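Local coordinates for TetR family Transcriptional regulator (Streptococcus agalactiae 2603V/R, PDB 3KKC), which probably binds DNA as a transcriptional regulator of the TetR family, through a predicted helix-turn-helix near its N-terminus, at residues 111-114 with 115-119; 154-158 with 159-163; 44-47 with 48-52. All coordinates share one frame; numbering follows the deposited sequence.

Contact 1: residues 111-114 with 115-119; sequences LRFR and SELEH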
loop_
_atom_site.group_PDB
_atom_site.type_symbol
_atom_site.label_atom_id
_atom_site.label_comp_id
_atom_site.label_asym_id
_atom_site.label_seq_id
_atom_site.Cartn_x
_atom_site.Cartn_y
_atom_site.Cartn_z
ATOM N N LEU A 111 1.146 0.404 10.831
ATOM C CA LEU A 111 0.010 0.959 11.540
ATOM C C LEU A 111 0.498 1.959 12.563
ATOM O O LEU A 111 0.117 3.121 12.542
ATOM C CB LEU A 111 -0.804 -0.155 12.216
ATOM C CG LEU A 111 -2.321 -0.094 11.998
ATOM C CD1 LEU A 111 -3.057 -1.268 12.674
ATOM C CD2 LEU A 111 -2.900 1.241 12.460
ATOM N N ARG A 112 1.355 1.507 13.465
ATOM C CA ARG A 112 1.856 2.377 14.515
ATOM C C ARG A 112 2.659 3.559 13.947
ATOM O O ARG A 112 2.680 4.651 14.535
ATOM C CB ARG A 112 2.638 1.575 15.558
ATOM C CG ARG A 112 1.759 1.066 16.719
ATOM C CD ARG A 112 1.414 2.183 17.728
ATOM N NE ARG A 112 2.531 3.110 17.971
ATOM C CZ ARG A 112 3.707 2.782 18.540
ATOM N NH1 ARG A 112 4.655 3.708 18.728
ATOM N NH2 ARG A 112 3.951 1.526 18.930
ATOM N N PHE A 113 3.279 3.348 12.788
ATOM C CA PHE A 113 4.055 4.391 12.148
ATOM C C PHE A 113 3.114 5.440 11.566
ATOM O O PHE A 113 3.297 6.634 11.779
ATOM C CB PHE A 113 4.957 3.793 11.077
ATOM C CG PHE A 113 5.713 4.808 10.267
ATOM C CD1 PHE A 113 6.515 5.770 10.884
ATOM C CD2 PHE A 113 5.656 4.784 8.882
ATOM C CE1 PHE A 113 7.226 6.712 10.118
ATOM C CE2 PHE A 113 6.375 5.715 8.118
ATOM C CZ PHE A 113 7.158 6.671 8.738
ATOM N N ARG A 114 2.086 5.006 10.849
ATOM C CA ARG A 114 1.147 5.971 10.309
ATOM C C ARG A 114 0.538 6.769 11.454
ATOM O O ARG A 114 0.238 7.946 11.305
ATOM C CB ARG A 114 0.065 5.300 9.469
ATOM C CG ARG A 114 -0.733 6.281 8.613
ATOM C CD ARG A 114 -1.313 5.599 7.365
ATOM N NE ARG A 114 -2.034 6.535 6.496
ATOM C CZ ARG A 114 -2.951 7.409 6.923
ATOM N NH1 ARG A 114 -3.260 7.484 8.216
ATOM N NH2 ARG A 114 -3.572 8.205 6.059
ATOM N N SER A 115 0.381 6.143 12.610
ATOM C CA SER A 115 -0.246 6.826 13.730
ATOM C C SER A 115 0.650 7.885 14.362
ATOM O O SER A 115 0.164 8.874 14.903
ATOM C CB SER A 115 -0.712 5.825 14.783
ATOM O OG SER A 115 -1.040 6.484 15.992
ATOM N N GLU A 116 1.959 7.686 14.302
ATOM C CA GLU A 116 2.879 8.694 14.824
ATOM C C GLU A 116 2.899 9.916 13.904
ATOM O O GLU A 116 2.798 11.055 14.368
ATOM C CB GLU A 116 4.283 8.115 15.029
ATOM C CG GLU A 116 4.332 6.998 16.072
ATOM C CD GLU A 116 4.104 7.497 17.498
ATOM O OE1 GLU A 116 4.640 8.582 17.846
ATOM O OE2 GLU A 116 3.403 6.795 18.270
ATOM N N LEU A 117 3.015 9.664 12.601
ATOM C CA LEU A 117 2.823 10.688 11.580
ATOM C C LEU A 117 1.568 11.522 11.821
ATOM O O LEU A 117 1.608 12.732 11.709
ATOM C CB LEU A 117 2.785 10.057 10.194
ATOM C CG LEU A 117 4.097 9.418 9.718
ATOM C CD1 LEU A 117 3.883 8.617 8.426
ATOM C CD2 LEU A 117 5.164 10.485 9.520
ATOM N N GLU A 118 0.469 10.890 12.195
ATOM C CA GLU A 118 -0.760 11.627 12.471
ATOM C C GLU A 118 -0.641 12.578 13.648
ATOM O O GLU A 118 -1.342 13.582 13.711
ATOM C CB GLU A 118 -1.931 10.684 12.765
ATOM C CG GLU A 118 -2.608 10.096 11.569
ATOM C CD GLU A 118 -3.954 9.468 11.925
ATOM O OE1 GLU A 118 -4.643 10.006 12.828
ATOM O OE2 GLU A 118 -4.324 8.441 11.302
ATOM N N HIS A 119 0.208 12.252 14.606
ATOM C CA HIS A 119 0.253 13.010 15.851
ATOM C C HIS A 119 1.354 14.067 15.827
ATOM O O HIS A 119 1.221 15.148 16.419
ATOM C CB HIS A 119 0.465 12.049 17.018
ATOM C CG HIS A 119 0.473 12.708 18.361
ATOM N ND1 HIS A 119 -0.682 13.097 19.007
ATOM C CD2 HIS A 119 1.494 13.018 19.198
ATOM C CE1 HIS A 119 -0.376 13.627 20.178
ATOM N NE2 HIS A 119 0.939 13.593 20.317
#

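Contact 2: residues 154-158 with 159-163; sequences WWLHQ and RQKMT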
loop_
_atom_site.group_PDB
_atom_site.type_symbol
_atom_site.label_atom_id
_atom_site.label_comp_id
_atom_site.label_asym_id
_atom_site.label_seq_id
_atom_site.Cartn_x
_atom_site.Cartn_y
_atom_site.Cartn_z
ATOM N N TRP A 154 8.973 4.724 -1.898
ATOM C CA TRP A 154 9.489 4.720 -3.261
ATOM C C TRP A 154 11.003 5.052 -3.238
ATOM O O TRP A 154 11.821 4.409 -3.914
ATOM C CB TRP A 154 8.668 5.695 -4.136
ATOM C CG TRP A 154 9.369 6.085 -5.383
ATOM C CD1 TRP A 154 9.346 5.423 -6.574
ATOM C CD2 TRP A 154 10.252 7.220 -5.563
ATOM N NE1 TRP A 154 10.154 6.076 -7.493
ATOM C CE2 TRP A 154 10.723 7.177 -6.897
ATOM C CE3 TRP A 154 10.684 8.255 -4.731
ATOM C CZ2 TRP A 154 11.618 8.153 -7.429
ATOM C CZ3 TRP A 154 11.595 9.243 -5.264
ATOM C CH2 TRP A 154 12.039 9.169 -6.598
ATOM N N TRP A 155 11.348 6.047 -2.428
ATOM C CA TRP A 155 12.712 6.533 -2.285
ATOM C C TRP A 155 13.624 5.422 -1.742
ATOM O O TRP A 155 14.746 5.233 -2.213
ATOM C CB TRP A 155 12.688 7.749 -1.352
ATOM C CG TRP A 155 14.019 8.375 -1.015
ATOM C CD1 TRP A 155 14.955 8.852 -1.890
ATOM C CD2 TRP A 155 14.533 8.635 0.301
ATOM N NE1 TRP A 155 16.017 9.368 -1.201
ATOM C CE2 TRP A 155 15.784 9.251 0.144
ATOM C CE3 TRP A 155 14.053 8.399 1.598
ATOM C CZ2 TRP A 155 16.567 9.642 1.235
ATOM C CZ3 TRP A 155 14.828 8.789 2.676
ATOM C CH2 TRP A 155 16.072 9.402 2.488
ATOM N N LEU A 156 13.120 4.670 -0.772
ATOM C CA LEU A 156 13.876 3.571 -0.184
ATOM C C LEU A 156 14.118 2.400 -1.163
ATOM O O LEU A 156 15.112 1.673 -1.029
ATOM C CB LEU A 156 13.202 3.096 1.119
ATOM C CG LEU A 156 13.184 4.129 2.263
ATOM C CD1 LEU A 156 12.254 3.736 3.391
ATOM C CD2 LEU A 156 14.581 4.376 2.836
ATOM N N HIS A 157 13.223 2.208 -2.136
ATOM C CA HIS A 157 13.420 1.163 -3.149
ATOM C C HIS A 157 14.420 1.640 -4.181
ATOM O O HIS A 157 14.879 0.864 -5.016
ATOM C CB HIS A 157 12.134 0.837 -3.911
ATOM C CG HIS A 157 11.121 0.069 -3.124
ATOM N ND1 HIS A 157 9.985 0.655 -2.605
ATOM C CD2 HIS A 157 11.050 -1.244 -2.803
ATOM C CE1 HIS A 157 9.267 -0.261 -1.980
ATOM N NE2 HIS A 157 9.891 -1.423 -2.086
ATOM N N GLN A 158 14.720 2.933 -4.155
ATOM C CA GLN A 158 15.604 3.523 -5.148
ATOM C C GLN A 158 17.059 3.159 -4.874
ATOM O O GLN A 158 17.536 3.280 -3.742
ATOM C CB GLN A 158 15.431 5.038 -5.180
ATOM C CG GLN A 158 14.086 5.504 -5.726
ATOM C CD GLN A 158 13.917 5.210 -7.213
ATOM O OE1 GLN A 158 13.128 4.342 -7.593
ATOM N NE2 GLN A 158 14.664 5.937 -8.062
ATOM N N ARG A 159 17.743 2.701 -5.923
ATOM C CA ARG A 159 19.143 2.294 -5.863
ATOM C C ARG A 159 20.027 3.531 -5.884
ATOM O O ARG A 159 21.077 3.578 -5.242
ATOM C CB ARG A 159 19.482 1.383 -7.047
ATOM C CG ARG A 159 19.278 -0.131 -6.828
ATOM C CD ARG A 159 18.083 -0.486 -5.948
ATOM N NE ARG A 159 18.406 -0.377 -4.525
ATOM C CZ ARG A 159 17.619 -0.800 -3.537
ATOM N NH1 ARG A 159 16.455 -1.380 -3.809
ATOM N NH2 ARG A 159 18.001 -0.651 -2.273
ATOM N N GLN A 160 19.593 4.538 -6.631
ATOM C CA GLN A 160 20.245 5.839 -6.605
ATOM C C GLN A 160 19.268 6.843 -6.034
ATOM O O GLN A 160 18.389 7.326 -6.740
ATOM C CB GLN A 160 20.674 6.260 -8.005
ATOM C CG GLN A 160 21.513 5.222 -8.753
ATOM C CD GLN A 160 22.734 4.774 -7.979
ATOM O OE1 GLN A 160 23.327 3.738 -8.279
ATOM N NE2 GLN A 160 23.119 5.554 -6.972
ATOM N N LYS A 161 19.407 7.138 -4.746
ATOM C CA LYS A 161 18.421 7.950 -4.038
ATOM C C LYS A 161 18.890 9.382 -3.840
ATOM O O LYS A 161 20.062 9.629 -3.549
ATOM C CB LYS A 161 18.073 7.320 -2.689
ATOM C CG LYS A 161 19.007 6.200 -2.300
ATOM C CD LYS A 161 18.776 5.766 -0.868
ATOM C CE LYS A 161 17.483 4.997 -0.725
ATOM N NZ LYS A 161 17.157 4.802 0.712
HETATM N N MSE A 162 17.970 10.325 -4.013
HETATM C CA MSE A 162 18.279 11.724 -3.776
HETATM C C MSE A 162 18.644 11.973 -2.303
HETATM O O MSE A 162 18.344 11.156 -1.429
HETATM C CB MSE A 162 17.120 12.613 -4.241
HETATM C CG MSE A 162 15.741 12.034 -3.997
HETATM SE SE MSE A 162 14.308 12.996 -4.912
HETATM C CE MSE A 162 14.651 12.371 -6.726
ATOM N N THR A 163 19.325 13.084 -2.040
ATOM C CA THR A 163 19.705 13.420 -0.677
ATOM C C THR A 163 18.422 13.624 0.088
ATOM O O THR A 163 17.416 14.009 -0.500
ATOM C CB THR A 163 20.523 14.720 -0.626
ATOM O OG1 THR A 163 19.663 15.831 -0.924
ATOM C CG2 THR A 163 21.670 14.671 -1.636
#

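Contact 3: residues 44-47 with 48-52; sequences VGRS and TFYSH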
loop_
_atom_site.group_PDB
_atom_site.type_symbol
_atom_site.label_atom_id
_atom_site.label_comp_id
_atom_site.label_asym_id
_atom_site.label_seq_id
_atom_site.Cartn_x
_atom_site.Cartn_y
_atom_site.Cartn_z
ATOM N N VAL A 44 22.001 -17.025 23.393
ATOM C CA VAL A 44 21.346 -17.259 24.666
ATOM C C VAL A 44 20.204 -18.246 24.457
ATOM O O VAL A 44 19.449 -18.135 23.495
ATOM C CB VAL A 44 20.836 -15.949 25.294
ATOM C CG1 VAL A 44 19.671 -15.395 24.494
ATOM C CG2 VAL A 44 20.446 -16.173 26.748
ATOM N N GLY A 45 20.088 -19.215 25.357
ATOM C CA GLY A 45 19.144 -20.304 25.191
ATOM C C GLY A 45 17.679 -19.932 25.300
ATOM O O GLY A 45 17.329 -18.839 25.739
ATOM N N ARG A 46 16.828 -20.878 24.907
ATOM C CA ARG A 46 15.370 -20.730 24.896
ATOM C C ARG A 46 14.773 -20.294 26.241
ATOM O O ARG A 46 13.840 -19.487 26.283
ATOM C CB ARG A 46 14.727 -22.049 24.434
ATOM C CG ARG A 46 13.222 -22.040 24.394
ATOM C CD ARG A 46 12.706 -22.252 22.984
ATOM N NE ARG A 46 11.254 -22.131 22.932
ATOM C CZ ARG A 46 10.456 -22.947 22.249
ATOM N NH1 ARG A 46 10.974 -23.949 21.548
ATOM N NH2 ARG A 46 9.139 -22.762 22.264
ATOM N N SER A 47 15.313 -20.830 27.334
ATOM C CA SER A 47 14.769 -20.581 28.672
ATOM C C SER A 47 14.942 -19.131 29.128
ATOM O O SER A 47 14.023 -18.531 29.687
ATOM C CB SER A 47 15.397 -21.536 29.694
ATOM O OG SER A 47 16.783 -21.278 29.852
ATOM N N THR A 48 16.123 -18.576 28.891
ATOM C CA THR A 48 16.420 -17.218 29.328
ATOM C C THR A 48 15.730 -16.139 28.462
ATOM O O THR A 48 15.191 -15.163 28.988
ATOM C CB THR A 48 17.943 -16.992 29.437
ATOM O OG1 THR A 48 18.623 -17.961 28.630
ATOM C CG2 THR A 48 18.399 -17.148 30.886
ATOM N N PHE A 49 15.741 -16.318 27.143
ATOM C CA PHE A 49 14.957 -15.453 26.262
ATOM C C PHE A 49 13.593 -15.218 26.880
ATOM O O PHE A 49 13.213 -14.081 27.137
ATOM C CB PHE A 49 14.787 -16.069 24.862
ATOM C CG PHE A 49 13.717 -15.406 24.028
ATOM C CD1 PHE A 49 13.892 -14.118 23.532
ATOM C CD2 PHE A 49 12.534 -16.065 23.744
ATOM C CE1 PHE A 49 12.896 -13.498 22.765
ATOM C CE2 PHE A 49 11.536 -15.457 22.980
ATOM C CZ PHE A 49 11.720 -14.174 22.496
ATOM N N TYR A 50 12.865 -16.303 27.135
ATOM C CA TYR A 50 11.506 -16.207 27.672
ATOM C C TYR A 50 11.442 -15.579 29.069
ATOM O O TYR A 50 10.354 -15.327 29.584
ATOM C CB TYR A 50 10.801 -17.573 27.662
ATOM C CG TYR A 50 10.291 -18.007 26.301
ATOM C CD1 TYR A 50 9.285 -17.299 25.651
ATOM C CD2 TYR A 50 10.800 -19.134 25.674
ATOM C CE1 TYR A 50 8.814 -17.698 24.407
ATOM C CE2 TYR A 50 10.331 -19.544 24.431
ATOM C CZ TYR A 50 9.341 -18.823 23.802
ATOM O OH TYR A 50 8.879 -19.231 22.568
ATOM N N SER A 51 12.598 -15.323 29.673
ATOM C CA SER A 51 12.648 -14.638 30.964
ATOM C C SER A 51 12.745 -13.120 30.792
ATOM O O SER A 51 12.719 -12.370 31.771
ATOM C CB SER A 51 13.856 -15.101 31.762
ATOM O OG SER A 51 14.957 -14.262 31.464
ATOM N N HIS A 52 12.884 -12.678 29.544
ATOM C CA HIS A 52 12.949 -11.253 29.222
ATOM C C HIS A 52 11.811 -10.809 28.311
ATOM O O HIS A 52 11.387 -9.650 28.358
ATOM C CB HIS A 52 14.272 -10.918 28.546
ATOM C CG HIS A 52 15.438 -10.904 29.477
ATOM N ND1 HIS A 52 16.550 -11.694 29.288
ATOM C CD2 HIS A 52 15.662 -10.199 30.612
ATOM C CE1 HIS A 52 17.414 -11.471 30.263
ATOM N NE2 HIS A 52 16.899 -10.568 31.077
#

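Contact 1: residues 111-114 with 115-119
Residues 111-114 run straight on into 115-119 as neighbouring turns of helix 107-129, and four i to i+4 backbone bonds join them: S115 to L111, E116 to R112, L117 to F113 and E118 to R114. The bond from L117 N to F113 O, 3.2 Å, is nearly straight. Beyond it the helix widens into a pi-type turn at 117-119.

On the buried side, CD1 of L117 sits over one face of the F113 ring, displaced toward the rim, a CH-pi contact with the methyl 4.0 Å from the ring centroid. F113 CG is anti to the backbone N (chi1 175°), which swings the ring along the helix to meet the leucine one turn on. F148 of helix 137-157 packs on L117, and F72 on F113.

Two salt bridges tie the same turns on the flanks. R112 bends at chi2 and chi3 to lie alongside E116, and its NH1 reaches OE2 of E116 at 3.4 Å in a weak hydrogen bond. R114 is extended instead; its NH1 lies 3.4 Å from OE2 of E118. In both pairs the carboxylate oxygen meets the guanidinium edge with the planes almost perpendicular, so neither forms a flat, two-pronged pair. OE1 of E118 forms a salt bridge with K141 NZ, so this carboxylate is shared between two cations, which would probably favour its ionised form and links helix 107-129 to helix 137-157.

Contact 2: residues 154-158 with 159-163
W155 turns its indole toward the loop because CG is anti to the backbone N (chi1 177°), and K161 folds back to meet it through a bend at chi3. Here helix 137-157 ends and the chain turns through 159-163 into helix 164-175, the loop joining two consecutive helices of the C-terminal region of this TetR-family protein. T163 is the N-cap of the second helix, its OG1 accepting from D166 N.

NE1 of W155 donates to the backbone O of M162 at 2.9 Å, the acceptor lying near the ring plane and the N-H...O angle being 146°. Above the six-membered ring stands the ammonium of K161, with NZ 4.7 Å from the centroid and only 9° off the normal, a cation-pi contact. The lysine chain crosses the indole at about a right angle, with CB packed 3.3 Å from W155 NE1 and NZ beside CD2 of L156.

M162, a selenomethionine, brings its CG 3.9 Å from W155 CD1, obliquely and from the opposite side of the indole to the K161 ammonium. CG of Q158 rests over the centre of one face of the W154 ring, and Q142 of the second subunit packs on W154. W155 also packs on L88 and E92 of helix 80-93 and on V164 and L167 of helix 164-175. At the ring edge of W154, the terminal methyl CE of M162 lies 4.1 Å from CH2.

Contact 3: residues 44-47 with 48-52
R46 and Y50 lie side by side, pointing the same way, with the guanidinium and ring planes 42° apart. The arginine's NE comes within 3.1 Å of Y50 CE2, and its CG packs in the plane of the tyrosine ring at the edge. R46 NH2 stays 3.6 Å from Y50 OH. R46 CG is anti to the backbone N (chi1 179°), and a bend at chi2 then carries the guanidinium along the tyrosine. F49 CD2 sits over the centre of one face of that ring, while the arginine lies along its edge.

Just before the helix, V44 CG2 rests 3.2 Å from T48 OG1. That hydroxyl also gives a weak hydrogen bond to G45 O, 3.3 Å away.

Behind these side chains stands the backbone of the short helix 46-49. G45 is its N-cap residue, and G45 O accepts from F49 N in an almost straight bond (173°); Y50 N adds a weak one to R46 O. Further along the chain, T48 O takes two donors from S51: its backbone N at 2.7 Å and its OG at 2.6 Å. The second meets a lone pair in the carbonyl plane, fixing the serine hydroxyl against the turn.

All of this falls within the predicted helix-turn-helix, residues 34-53, where helix 46-49 takes the place of the recognition helix, which in this family would be expected to face DNA. Inward, V44 and F49 both pack on I17 of helix 4-24. F49 also meets V35 and R46 meets Q36, both of helix 35-42, which seats helix 46-49 against the other two helices.

Contact 3 belongs to the predicted DNA-binding end, while contacts 1 and 2 lie in the C-terminal region. The centres of contacts 2 and 3 are about 39 Å apart, on opposite sides of the chain's centre; those of contacts 1 and 3 are about 32 Å apart. Contacts 1 and 2 are closer, about 22 Å between centres and about 8 Å between nearest atoms, contact 1 on helix 107-129, contact 2 at the C-terminal end of helix 137-157 and in the loop after it. The nickel ion held by H70, H86 and H90 is bound by neither: the F113 and W155 side chains stay about 13 Å from it. W155 nevertheless packs on L88, in the helix of H86 and H90.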